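Local structure of prophage Pfl 6 Cro (Pseudomonas fluorescens, 2PIJ) at residues I4-Y9 and I40-Y45; A21-N26 and G48-N53. The protein is a Cro-family helix-turn-helix transcription factor that probably binds operator DNA as a dimer and represses prophage genes. All blocks are in the same frame, centred on the assembly; numbering follows the deposited sequence.

In the fold
Contacts 1 and 2 have their centres about 10 Å apart and use neighbouring strands of one antiparallel sheet. Their segments alternate along the chain: 4-9, then 21-26, then 40-45, then 48-53. Contact 1 pairs strand 2-5 with strand 40-44 and sets the start of helix 6-12 against the latter. Contact 2 lays the end of helix 16-23 on strand 50-58. The two meet where L44 and I42 of contact 1 pack on V50 and A52 of contact 2, and where the backbones of E41 and N53 pair. Together they tie the helical part, between the first two strands, to the sheet that reaches into the second subunit.

Contact 1: residues I4-Y9 and I40-Y45; sequences IPLSKY and IEITLY. With SO4 (sulfate ion), chain G.
L6 and Y9 both hold CG anti to the backbone N (chi1 176° and 177°), which sends the end of L6 to I42 and the Y9 ring to I42 and L44. I42 sends its branches to two partners. I42 CD1 lies 4.1 Å from L6 CD1, while I42 CG2 sits over one face of the Y9 ring, 4.1 Å from Y9 CD1. The Y9 and I42 side chains cross at about a right angle. Further along, Y9 CE1 meets L44 CD1 obliquely. The other methyl of L44 is used too: L44 CD2 touches I4 CD1 at 4.0 Å. L6 and I40 run side by side and point the same way, with their CB atoms 3.9 Å apart.

The backbones are joined by three hydrogen bonds. I4 and I42 form a hydrogen-bonded antiparallel pair. I42 N to I4 O is short at 2.6 Å and nearly straight, while I4 N to I42 O, at 2.8 Å, is more bent (133°). P5 and E41 follow as a non-hydrogen-bonded pair. The strand then gives way to the helix, with P5 at the N-cap, yet L6 N still reaches I40 O at 2.9 Å. On the outer side of the helix K8 NZ donates to O4 of a sulfate ion, probably from the crystallisation liquor, and also forms a salt bridge with E12.

L19 of helix 16-23 packs on L6, Y9 and I42, and M33 of helix 27-35 on L6 and I40. The contact thus joins the first strand and first helix to the middle strand, its apolar side part of the hydrophobic core of this mixed helix-and-sheet Cro fold.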
ATOM      1  N   ILE B   4      10.178  -1.455  -5.530  1.00 33.56           N
ATOM      2  CA  ILE B   4      10.174  -2.184  -6.769  1.00 34.46           C
ATOM      3  C   ILE B   4       8.938  -3.113  -6.810  1.00 31.60           C
ATOM      4  O   ILE B   4       8.664  -3.883  -5.849  1.00 29.47           O
ATOM      5  CB  ILE B   4      11.565  -2.973  -6.913  1.00 35.26           C
ATOM      6  CG1 ILE B   4      12.612  -2.097  -7.578  1.00 45.41           C
ATOM      7  CG2 ILE B   4      11.454  -4.204  -7.748  1.00 39.19           C
ATOM      8  CD1 ILE B   4      13.664  -1.510  -6.654  1.00 52.17           C
ATOM      9  N   PRO B   5       8.162  -3.024  -7.906  1.00 30.02           N
ATOM     10  CA  PRO B   5       7.067  -3.968  -8.002  1.00 28.91           C
ATOM     11  C   PRO B   5       7.568  -5.436  -8.034  1.00 27.90           C
ATOM     12  O   PRO B   5       8.687  -5.717  -8.491  1.00 29.37           O
ATOM     13  CB  PRO B   5       6.406  -3.635  -9.329  1.00 30.39           C
ATOM     14  CG  PRO B   5       7.147  -2.426  -9.878  1.00 32.94           C
ATOM     15  CD  PRO B   5       8.322  -2.140  -9.075  1.00 33.94           C
ATOM     16  N   LEU B   6       6.748  -6.339  -7.515  1.00 26.35           N
ATOM     17  CA  LEU B   6       7.079  -7.751  -7.335  1.00 26.90           C
ATOM     18  C   LEU B   6       7.591  -8.443  -8.566  1.00 28.05           C
ATOM     19  O   LEU B   6       8.657  -9.109  -8.507  1.00 29.08           O
ATOM     20  CB  LEU B   6       5.875  -8.539  -6.744  1.00 27.93           C
ATOM     21  CG  LEU B   6       6.067 -10.065  -6.594  1.00 26.86           C
ATOM     22  CD1 LEU B   6       7.256 -10.381  -5.639  1.00 26.18           C
ATOM     23  CD2 LEU B   6       4.806 -10.684  -6.045  1.00 32.46           C
ATOM     24  N   SER B   7       6.842  -8.319  -9.666  1.00 33.50           N
ATOM     25  CA  SER B   7       7.244  -9.025 -10.912  1.00 35.17           C
ATOM     26  C   SER B   7       8.557  -8.524 -11.438  1.00 32.43           C
ATOM     27  O   SER B   7       9.385  -9.333 -11.738  1.00 31.11           O
ATOM     28  CB  SER B   7       6.176  -9.058 -12.004  1.00 43.49           C
ATOM     29  OG  SER B   7       5.166  -9.985 -11.628  1.00 50.62           O
ATOM     30  N   LYS B   8       8.787  -7.217 -11.416  1.00 32.65           N
ATOM     31  CA  LYS B   8      10.118  -6.675 -11.794  1.00 35.39           C
ATOM     32  C   LYS B   8      11.205  -7.222 -10.873  1.00 32.44           C
ATOM     33  O   LYS B   8      12.267  -7.632 -11.337  1.00 35.17           O
ATOM     34  CB  LYS B   8      10.112  -5.151 -11.678  1.00 39.33           C
ATOM     35  CG  LYS B   8      11.414  -4.507 -12.142  1.00 49.32           C
ATOM     36  CD  LYS B   8      11.498  -3.047 -11.616  1.00 58.08           C
ATOM     37  CE  LYS B   8      12.818  -2.389 -12.220  1.00 72.16           C
ATOM     38  NZ  LYS B   8      12.932  -2.647 -13.626  1.00 75.85           N
ATOM     39  N   TYR B   9      10.967  -7.203  -9.567  1.00 31.56           N
ATOM     40  CA  TYR B   9      11.930  -7.793  -8.639  1.00 31.56           C
ATOM     41  C   TYR B   9      12.305  -9.232  -9.059  1.00 29.09           C
ATOM     42  O   TYR B   9      13.485  -9.561  -9.144  1.00 32.93           O
ATOM     43  CB  TYR B   9      11.481  -7.721  -7.143  1.00 29.00           C
ATOM     44  CG  TYR B   9      12.446  -8.405  -6.212  1.00 32.26           C
ATOM     45  CD1 TYR B   9      13.472  -7.689  -5.626  1.00 40.81           C
ATOM     46  CD2 TYR B   9      12.329  -9.788  -5.903  1.00 27.13           C
ATOM     47  CE1 TYR B   9      14.375  -8.302  -4.759  1.00 46.62           C
ATOM     48  CE2 TYR B   9      13.238 -10.421  -5.060  1.00 34.14           C
ATOM     49  CZ  TYR B   9      14.247  -9.660  -4.484  1.00 41.34           C
ATOM     50  OH  TYR B   9      15.175 -10.219  -3.656  1.00 49.50           O
ATOM     51  N   ILE B  40       1.807  -5.943  -5.400  1.00 25.44           N
ATOM     52  CA  ILE B  40       2.789  -6.092  -4.336  1.00 22.88           C
ATOM     53  C   ILE B  40       4.050  -5.293  -4.669  1.00 23.78           C
ATOM     54  O   ILE B  40       4.600  -5.389  -5.786  1.00 26.53           O
ATOM     55  CB  ILE B  40       3.121  -7.629  -4.101  1.00 22.21           C
ATOM     56  CG1 ILE B  40       1.864  -8.548  -3.876  1.00 24.71           C
ATOM     57  CG2 ILE B  40       4.208  -7.766  -3.025  1.00 22.71           C
ATOM     58  CD1 ILE B  40       1.115  -8.406  -2.573  1.00 24.61           C
ATOM     59  N   GLU B  41       4.507  -4.490  -3.686  1.00 23.21           N
ATOM     60  CA  GLU B  41       5.671  -3.652  -3.799  1.00 24.95           C
ATOM     61  C   GLU B  41       6.744  -4.186  -2.853  1.00 24.81           C
ATOM     62  O   GLU B  41       6.502  -4.501  -1.676  1.00 25.36           O
ATOM     63  CB  GLU B  41       5.307  -2.198  -3.487  1.00 24.67           C
ATOM     64  CG  GLU B  41       6.509  -1.216  -3.554  1.00 27.25           C
ATOM     65  CD  GLU B  41       6.239   0.053  -2.815  1.00 32.34           C
ATOM     66  OE1 GLU B  41       6.246   0.049  -1.552  1.00 30.89           O
ATOM     67  OE2 GLU B  41       6.063   1.081  -3.481  1.00 38.10           O
ATOM     68  N   ILE B  42       7.931  -4.360  -3.393  1.00 24.52           N
ATOM     69  CA  ILE B  42       9.036  -4.815  -2.601  1.00 24.36           C
ATOM     70  C   ILE B  42       9.966  -3.613  -2.234  1.00 25.54           C
ATOM     71  O   ILE B  42      10.398  -2.850  -3.080  1.00 27.84           O
ATOM     72  CB  ILE B  42       9.846  -5.926  -3.356  1.00 24.74           C
ATOM     73  CG1 ILE B  42       8.946  -7.136  -3.707  1.00 27.23           C
ATOM     74  CG2 ILE B  42      11.086  -6.314  -2.529  1.00 25.70           C
ATOM     75  CD1 ILE B  42       8.379  -7.917  -2.522  1.00 25.06           C
ATOM     76  N   THR B  43      10.277  -3.511  -0.953  1.00 28.99           N
ATOM     77  CA  THR B  43      11.238  -2.532  -0.451  1.00 28.32           C
ATOM     78  C   THR B  43      12.556  -3.185   0.022  1.00 29.15           C
ATOM     79  O   THR B  43      12.550  -4.077   0.863  1.00 29.76           O
ATOM     80  CB  THR B  43      10.642  -1.669   0.670  1.00 27.82           C
ATOM     81  OG1 THR B  43       9.406  -1.088   0.216  1.00 28.40           O
ATOM     82  CG2 THR B  43      11.556  -0.534   1.012  1.00 28.35           C
ATOM     83  N   LEU B  44      13.664  -2.669  -0.511  1.00 32.70           N
ATOM     84  CA  LEU B  44      15.052  -3.136  -0.273  1.00 34.83           C
ATOM     85  C   LEU B  44      15.858  -2.109   0.518  1.00 35.97           C
ATOM     86  O   LEU B  44      16.092  -1.020   0.038  1.00 36.19           O
ATOM     87  CB  LEU B  44      15.769  -3.358  -1.595  1.00 39.19           C
ATOM     88  CG  LEU B  44      15.253  -4.446  -2.548  1.00 39.66           C
ATOM     89  CD1 LEU B  44      14.630  -5.617  -1.826  1.00 39.81           C
ATOM     90  CD2 LEU B  44      14.282  -3.862  -3.490  1.00 42.10           C
ATOM     91  N   TYR B  45      16.241  -2.452   1.737  1.00 36.36           N
ATOM     92  CA  TYR B  45      17.019  -1.535   2.569  1.00 37.58           C
ATOM     93  C   TYR B  45      18.487  -1.796   2.446  1.00 42.38           C
ATOM     94  O   TYR B  45      18.900  -2.918   2.127  1.00 43.63           O
ATOM     95  CB  TYR B  45      16.598  -1.649   4.032  1.00 37.27           C
ATOM     96  CG  TYR B  45      15.153  -1.263   4.216  1.00 34.46           C
ATOM     97  CD1 TYR B  45      14.801   0.093   4.343  1.00 35.24           C
ATOM     98  CD2 TYR B  45      14.138  -2.227   4.214  1.00 30.30           C
ATOM     99  CE1 TYR B  45      13.503   0.483   4.491  1.00 34.19           C
ATOM    100  CE2 TYR B  45      12.804  -1.841   4.373  1.00 31.42           C
ATOM    101  CZ  TYR B  45      12.501  -0.483   4.502  1.00 30.73           C
ATOM    102  OH  TYR B  45      11.185  -0.073   4.677  1.00 29.05           O
TER
HETATM  103  S   SO4 G 504      10.803  -1.171 -15.783  1.00 81.16           S
HETATM  104  O1  SO4 G 504      11.166  -2.421 -16.459  1.00 81.55           O
HETATM  105  O2  SO4 G 504      10.349  -0.194 -16.787  1.00 80.82           O
HETATM  106  O3  SO4 G 504       9.707  -1.454 -14.849  1.00 83.14           O
HETATM  107  O4  SO4 G 504      11.962  -0.670 -15.020  1.00 80.79           O

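Contact 2: residues A21-N26 and G48-N53; sequences AALGVN and GRVEAN
Water 1 bridges A22 and V50: it donates to A22 O at 2.9 Å and accepts from V50 N at 3.0 Å. The water thus links the last turn of helix 16-23 to the start of strand 50-58. No direct hydrogen bond joins the two segments.

The rest of the contact is apolar. L23 leads with its two methyls. L23 CD2 lies over the backbone of the strand, 3.5 Å from V50 O, and also touches V50 CG1. L23 CD1 is 3.7 Å from A52 CB. With CG anti to its own carbonyl carbon (chi1 -67°) and CD1 nearly extended beyond it, the branched end of L23 comes down on the strand. A22 adds a smaller touch, its CB 4.2 Å from V50 CB.

E51 points the other way. Its OE2 takes a straight bond from R49 NH1 (3.0 Å, 167°), part of a salt bridge. The oxygen lies in the guanidinium plane, but NH1 comes from above the carboxylate plane. E51 OE1 is bonded to Y45 OH, so both carboxylate oxygens have partners.

G24, with positive phi, ends the helix in a Schellman motif, and N26 caps the next helix, 27-35. V50 and A52, which meet L23, also pack on I42 of strand 40-44. A52 and N53 also pair with a strand of the second subunit, so the end of helix 16-23 rests on a sheet continuous across the dimer.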
ATOM      1  N   ALA B  21      12.364 -16.400   1.733  1.00 31.09           N
ATOM      2  CA  ALA B  21      13.231 -16.472   2.893  1.00 34.97           C
ATOM      3  C   ALA B  21      13.483 -15.086   3.504  1.00 33.92           C
ATOM      4  O   ALA B  21      13.486 -14.944   4.735  1.00 37.28           O
ATOM      5  CB  ALA B  21      14.575 -17.225   2.578  1.00 37.75           C
ATOM      6  N   ALA B  22      13.721 -14.075   2.676  1.00 32.50           N
ATOM      7  CA  ALA B  22      13.979 -12.719   3.223  1.00 33.29           C
ATOM      8  C   ALA B  22      12.713 -12.038   3.814  1.00 32.02           C
ATOM      9  O   ALA B  22      12.811 -11.194   4.720  1.00 34.61           O
ATOM     10  CB  ALA B  22      14.633 -11.847   2.203  1.00 32.61           C
ATOM     11  N   LEU B  23      11.538 -12.430   3.343  1.00 29.52           N
ATOM     12  CA  LEU B  23      10.305 -11.940   3.949  1.00 30.20           C
ATOM     13  C   LEU B  23       9.802 -12.773   5.151  1.00 32.17           C
ATOM     14  O   LEU B  23       8.952 -12.282   5.926  1.00 33.95           O
ATOM     15  CB  LEU B  23       9.216 -11.830   2.895  1.00 27.15           C
ATOM     16  CG  LEU B  23       9.438 -10.771   1.810  1.00 24.04           C
ATOM     17  CD1 LEU B  23       8.315 -11.050   0.773  1.00 27.39           C
ATOM     18  CD2 LEU B  23       9.509  -9.274   2.328  1.00 24.12           C
ATOM     19  N   GLY B  24      10.354 -13.987   5.312  1.00 33.29           N
ATOM     20  CA  GLY B  24       9.902 -14.959   6.310  1.00 38.32           C
ATOM     21  C   GLY B  24       8.494 -15.426   5.970  1.00 39.49           C
ATOM     22  O   GLY B  24       7.645 -15.577   6.876  1.00 44.14           O
ATOM     23  N   VAL B  25       8.214 -15.588   4.677  1.00 36.22           N
ATOM     24  CA  VAL B  25       6.944 -16.174   4.231  1.00 37.73           C
ATOM     25  C   VAL B  25       7.041 -17.537   3.500  1.00 36.78           C
ATOM     26  O   VAL B  25       8.124 -17.967   3.020  1.00 34.87           O
ATOM     27  CB  VAL B  25       6.085 -15.235   3.347  1.00 36.58           C
ATOM     28  CG1 VAL B  25       5.885 -13.885   4.017  1.00 38.30           C
ATOM     29  CG2 VAL B  25       6.664 -15.072   1.944  1.00 34.11           C
ATOM     30  N   ASN B  26       5.878 -18.178   3.398  1.00 36.44           N
ATOM     31  CA  ASN B  26       5.693 -19.422   2.659  1.00 34.22           C
ATOM     32  C   ASN B  26       5.930 -19.099   1.215  1.00 33.45           C
ATOM     33  O   ASN B  26       5.308 -18.199   0.666  1.00 35.14           O
ATOM     34  CB  ASN B  26       4.273 -19.955   2.799  1.00 33.18           C
ATOM     35  CG  ASN B  26       4.107 -21.393   2.263  1.00 32.13           C
ATOM     36  OD1 ASN B  26       4.612 -21.746   1.193  1.00 31.88           O
ATOM     37  ND2 ASN B  26       3.400 -22.232   3.044  1.00 29.39           N
ATOM     38  N   GLY B  48      20.111  -4.424   4.562  1.00 55.26           N
ATOM     39  CA  GLY B  48      19.837  -5.816   4.198  1.00 56.83           C
ATOM     40  C   GLY B  48      18.382  -6.259   4.328  1.00 51.81           C
ATOM     41  O   GLY B  48      17.947  -7.181   3.622  1.00 52.89           O
ATOM     42  N   ARG B  49      17.622  -5.623   5.224  1.00 42.70           N
ATOM     43  CA  ARG B  49      16.192  -5.916   5.334  1.00 38.50           C
ATOM     44  C   ARG B  49      15.417  -5.805   4.008  1.00 36.56           C
ATOM     45  O   ARG B  49      15.730  -4.997   3.099  1.00 37.32           O
ATOM     46  CB  ARG B  49      15.555  -5.033   6.409  1.00 39.05           C
ATOM     47  CG  ARG B  49      16.105  -5.289   7.840  1.00 43.80           C
ATOM     48  CD  ARG B  49      15.004  -5.104   8.868  1.00 50.90           C
ATOM     49  NE  ARG B  49      14.578  -3.706   8.997  0.75 58.20           N
ATOM     50  CZ  ARG B  49      13.361  -3.242   8.714  1.00 59.85           C
ATOM     51  NH1 ARG B  49      12.408  -4.068   8.274  1.00 54.67           N
ATOM     52  NH2 ARG B  49      13.101  -1.942   8.888  1.00 65.07           N
ATOM     53  N   VAL B  50      14.373  -6.629   3.909  1.00 32.68           N
ATOM     54  CA  VAL B  50      13.501  -6.615   2.735  1.00 30.37           C
ATOM     55  C   VAL B  50      12.096  -6.616   3.278  1.00 26.39           C
ATOM     56  O   VAL B  50      11.790  -7.391   4.183  1.00 27.35           O
ATOM     57  CB  VAL B  50      13.752  -7.776   1.721  1.00 32.71           C
ATOM     58  CG1 VAL B  50      12.661  -7.795   0.612  1.00 31.28           C
ATOM     59  CG2 VAL B  50      15.150  -7.686   1.116  1.00 38.90           C
ATOM     60  N   GLU B  51      11.259  -5.707   2.762  1.00 25.06           N
ATOM     61  CA  GLU B  51       9.859  -5.687   3.154  1.00 23.92           C
ATOM     62  C   GLU B  51       8.937  -5.810   1.948  1.00 22.80           C
ATOM     63  O   GLU B  51       9.330  -5.541   0.808  1.00 27.25           O
ATOM     64  CB  GLU B  51       9.476  -4.440   3.949  1.00 21.18           C
ATOM     65  CG  GLU B  51      10.239  -4.281   5.244  1.00 24.23           C
ATOM     66  CD  GLU B  51       9.780  -3.106   6.048  1.00 26.45           C
ATOM     67  OE1 GLU B  51       9.568  -2.029   5.472  1.00 30.08           O
ATOM     68  OE2 GLU B  51       9.734  -3.255   7.282  1.00 37.29           O
ATOM     69  N   ALA B  52       7.713  -6.189   2.213  1.00 22.49           N
ATOM     70  CA  ALA B  52       6.718  -6.361   1.123  1.00 22.27           C
ATOM     71  C   ALA B  52       5.394  -5.754   1.642  1.00 20.94           C
ATOM     72  O   ALA B  52       5.028  -5.954   2.810  1.00 21.03           O
ATOM     73  CB  ALA B  52       6.560  -7.834   0.657  1.00 24.85           C
ATOM     74  N   ASN B  53       4.649  -5.164   0.714  1.00 20.56           N
ATOM     75  CA  ASN B  53       3.362  -4.483   0.987  1.00 20.24           C
ATOM     76  C   ASN B  53       2.494  -4.623  -0.237  1.00 21.45           C
ATOM     77  O   ASN B  53       2.949  -4.468  -1.377  1.00 25.03           O
ATOM     78  CB  ASN B  53       3.597  -2.960   1.254  1.00 18.81           C
ATOM     79  CG  ASN B  53       4.293  -2.699   2.566  1.00 21.69           C
ATOM     80  OD1 ASN B  53       3.684  -2.847   3.631  1.00 24.05           O
ATOM     81  ND2 ASN B  53       5.536  -2.214   2.494  1.00 19.68           N
TER
HETATM   82  O   HOH W   1      14.320  -8.929   5.829  1.00 47.76           O